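Local coordinates for enoyl-CoA hydratase/isomerase family protein (Ruegeria pomeroyi, PDB 3L3S) that belongs to the crotonase superfamily, assembles as a dimer of trimers and probably acts as a hydro-lyase on coenzyme A thioesters in fatty acid metabolism, at residues P26-S31 and I62-D68. Sequence-based numbering, arbitrary orientation.
Sequences PAHPLS and IFCAGHD
The H28 ring, on a residue with left-handed backbone angles, turns a carbon edge to the backbone of the strand 62-64: CD2 lies 3.1 Å from I62 O, which sits in the ring plane. This is the crotonase fold, in which the loop between strand 17-22 and helix 32-45 lies along the chain leaving strand 62-64. H67 N, the amide after G66, corresponds by family resemblance to one of the oxyanion-hole donors and probably serves so here. A65 N donates to A27 O (2.9 Å, N-H...O 154°), a backbone bond that holds the turn leading up to H67. The C64 CA-H also points at that oxygen. Further along, L30 N donates to G66 O at 2.7 Å, reaching it from above the carbonyl plane, with L30 at the centre of an inverse gamma turn.

With CG of H28 anti to its carbonyl carbon (chi1 -53°), both ring nitrogens find backbone acceptors, ND1 at G23 O and NE2 at P59 O. A leucine here would probably leave those two carbonyls without their donors and free the loop to shift against I62 and F63.

Apolar contacts fill in between the bonds. A27 CB meets A65 CB, while the C64 sulfur, anti to its own N, lies against L30 CG at 3.6 Å. L30 continues onto M97 and A118, and the H67 ring stacks edge-to-face with F90. A water accepts from I62 N and bridges to P26 O. At the far end P29 and D68 cross obliquely, and D68 OD1 comes within 3.3 Å of S31 CB.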
loop_
_atom_site.group_PDB
_atom_site.type_symbol
_atom_site.label_atom_id
_atom_site.label_comp_id
_atom_site.label_asym_id
_atom_site.label_seq_id
_atom_site.Cartn_x
_atom_site.Cartn_y
_atom_site.Cartn_z
ATOM N N PRO B 26 24.546 24.891 1.030
ATOM C CA PRO B 26 23.947 23.910 0.115
ATOM C C PRO B 26 23.039 22.836 0.719
ATOM O O PRO B 26 22.132 22.353 0.046
ATOM C CB PRO B 26 25.174 23.279 -0.521
ATOM C CG PRO B 26 26.107 23.179 0.644
ATOM C CD PRO B 26 25.947 24.524 1.324
ATOM N N ALA B 27 23.288 22.487 1.984
ATOM C CA ALA B 27 22.553 21.443 2.702
ATOM C C ALA B 27 21.092 21.727 3.064
ATOM O O ALA B 27 20.344 20.791 3.362
ATOM C CB ALA B 27 23.339 21.024 3.940
ATOM N N HIS B 28 20.702 23.014 3.024
ATOM C CA HIS B 28 19.348 23.511 3.362
ATOM C C HIS B 28 18.850 22.831 4.654
ATOM O O HIS B 28 17.763 22.242 4.670
ATOM C CB HIS B 28 18.357 23.247 2.209
ATOM C CG HIS B 28 18.804 23.769 0.883
ATOM N ND1 HIS B 28 19.073 25.101 0.658
ATOM C CD2 HIS B 28 19.030 23.136 -0.291
ATOM C CE1 HIS B 28 19.447 25.264 -0.598
ATOM N NE2 HIS B 28 19.429 24.087 -1.196
ATOM N N PRO B 29 19.637 22.927 5.755
ATOM C CA PRO B 29 19.210 22.272 6.985
ATOM C C PRO B 29 17.967 22.737 7.724
ATOM O O PRO B 29 17.660 23.926 7.785
ATOM C CB PRO B 29 20.453 22.367 7.849
ATOM C CG PRO B 29 20.992 23.676 7.512
ATOM C CD PRO B 29 20.871 23.705 6.014
ATOM N N LEU B 30 17.253 21.753 8.258
ATOM C CA LEU B 30 16.058 21.978 9.049
ATOM C C LEU B 30 16.469 22.241 10.497
ATOM O O LEU B 30 16.362 21.369 11.370
ATOM C CB LEU B 30 15.089 20.793 8.947
ATOM C CG LEU B 30 14.423 20.585 7.585
ATOM C CD1 LEU B 30 13.821 19.216 7.496
ATOM C CD2 LEU B 30 13.369 21.628 7.325
ATOM N N SER B 31 17.024 23.434 10.722
ATOM C CA SER B 31 17.410 23.882 12.059
ATOM C C SER B 31 16.101 24.313 12.743
ATOM O O SER B 31 15.040 24.305 12.102
ATOM C CB SER B 31 18.392 25.059 11.970
ATOM O OG SER B 31 17.832 26.181 11.311
ATOM N N ILE B 62 21.844 19.181 -3.019
ATOM C CA ILE B 62 21.118 18.631 -1.881
ATOM C C ILE B 62 19.733 19.272 -1.789
ATOM O O ILE B 62 19.618 20.503 -1.829
ATOM C CB ILE B 62 21.886 18.857 -0.522
ATOM C CG1 ILE B 62 23.314 18.285 -0.587
ATOM C CG2 ILE B 62 21.143 18.161 0.629
ATOM C CD1 ILE B 62 24.178 18.503 0.644
ATOM N N PHE B 63 18.687 18.444 -1.705
ATOM C CA PHE B 63 17.328 18.967 -1.549
ATOM C C PHE B 63 17.226 19.505 -0.125
ATOM O O PHE B 63 16.831 20.649 0.079
ATOM C CB PHE B 63 16.261 17.887 -1.792
ATOM C CG PHE B 63 14.846 18.337 -1.483
ATOM C CD1 PHE B 63 14.211 19.317 -2.274
ATOM C CD2 PHE B 63 14.148 17.797 -0.386
ATOM C CE1 PHE B 63 12.892 19.759 -1.976
ATOM C CE2 PHE B 63 12.838 18.223 -0.073
ATOM C CZ PHE B 63 12.205 19.210 -0.871
ATOM N N CYS B 64 17.589 18.653 0.833
ATOM C CA CYS B 64 17.575 18.959 2.257
ATOM C C CYS B 64 18.253 17.805 2.994
ATOM O O CYS B 64 17.897 16.635 2.812
ATOM C CB CYS B 64 16.140 19.161 2.759
ATOM S SG CYS B 64 15.998 19.507 4.500
ATOM N N ALA B 65 19.246 18.148 3.812
ATOM C CA ALA B 65 20.014 17.171 4.578
ATOM C C ALA B 65 19.316 16.734 5.862
ATOM O O ALA B 65 19.646 15.694 6.442
ATOM C CB ALA B 65 21.416 17.717 4.883
ATOM N N GLY B 66 18.283 17.481 6.235
ATOM C CA GLY B 66 17.549 17.189 7.449
ATOM C C GLY B 66 17.971 18.193 8.492
ATOM O O GLY B 66 18.403 19.289 8.141
ATOM N N HIS B 67 17.870 17.819 9.766
ATOM C CA HIS B 67 18.261 18.694 10.878
ATOM C C HIS B 67 19.773 18.902 10.871
ATOM O O HIS B 67 20.519 17.985 10.495
ATOM C CB HIS B 67 17.882 18.071 12.232
ATOM C CG HIS B 67 16.437 17.695 12.365
ATOM N ND1 HIS B 67 16.010 16.384 12.367
ATOM C CD2 HIS B 67 15.327 18.452 12.533
ATOM C CE1 HIS B 67 14.700 16.350 12.531
ATOM N NE2 HIS B 67 14.262 17.591 12.634
ATOM N N ASP B 68 20.233 20.109 11.208
ATOM C CA ASP B 68 21.677 20.310 11.270
ATOM C C ASP B 68 22.161 19.870 12.630
ATOM O O ASP B 68 21.532 20.153 13.660
ATOM C CB ASP B 68 22.146 21.741 10.935
ATOM C CG ASP B 68 21.690 22.783 11.926
ATOM O OD1 ASP B 68 20.581 22.648 12.480
ATOM O OD2 ASP B 68 22.454 23.750 12.130
HETATM O O HOH W 1 22.007 22.111 -2.774
#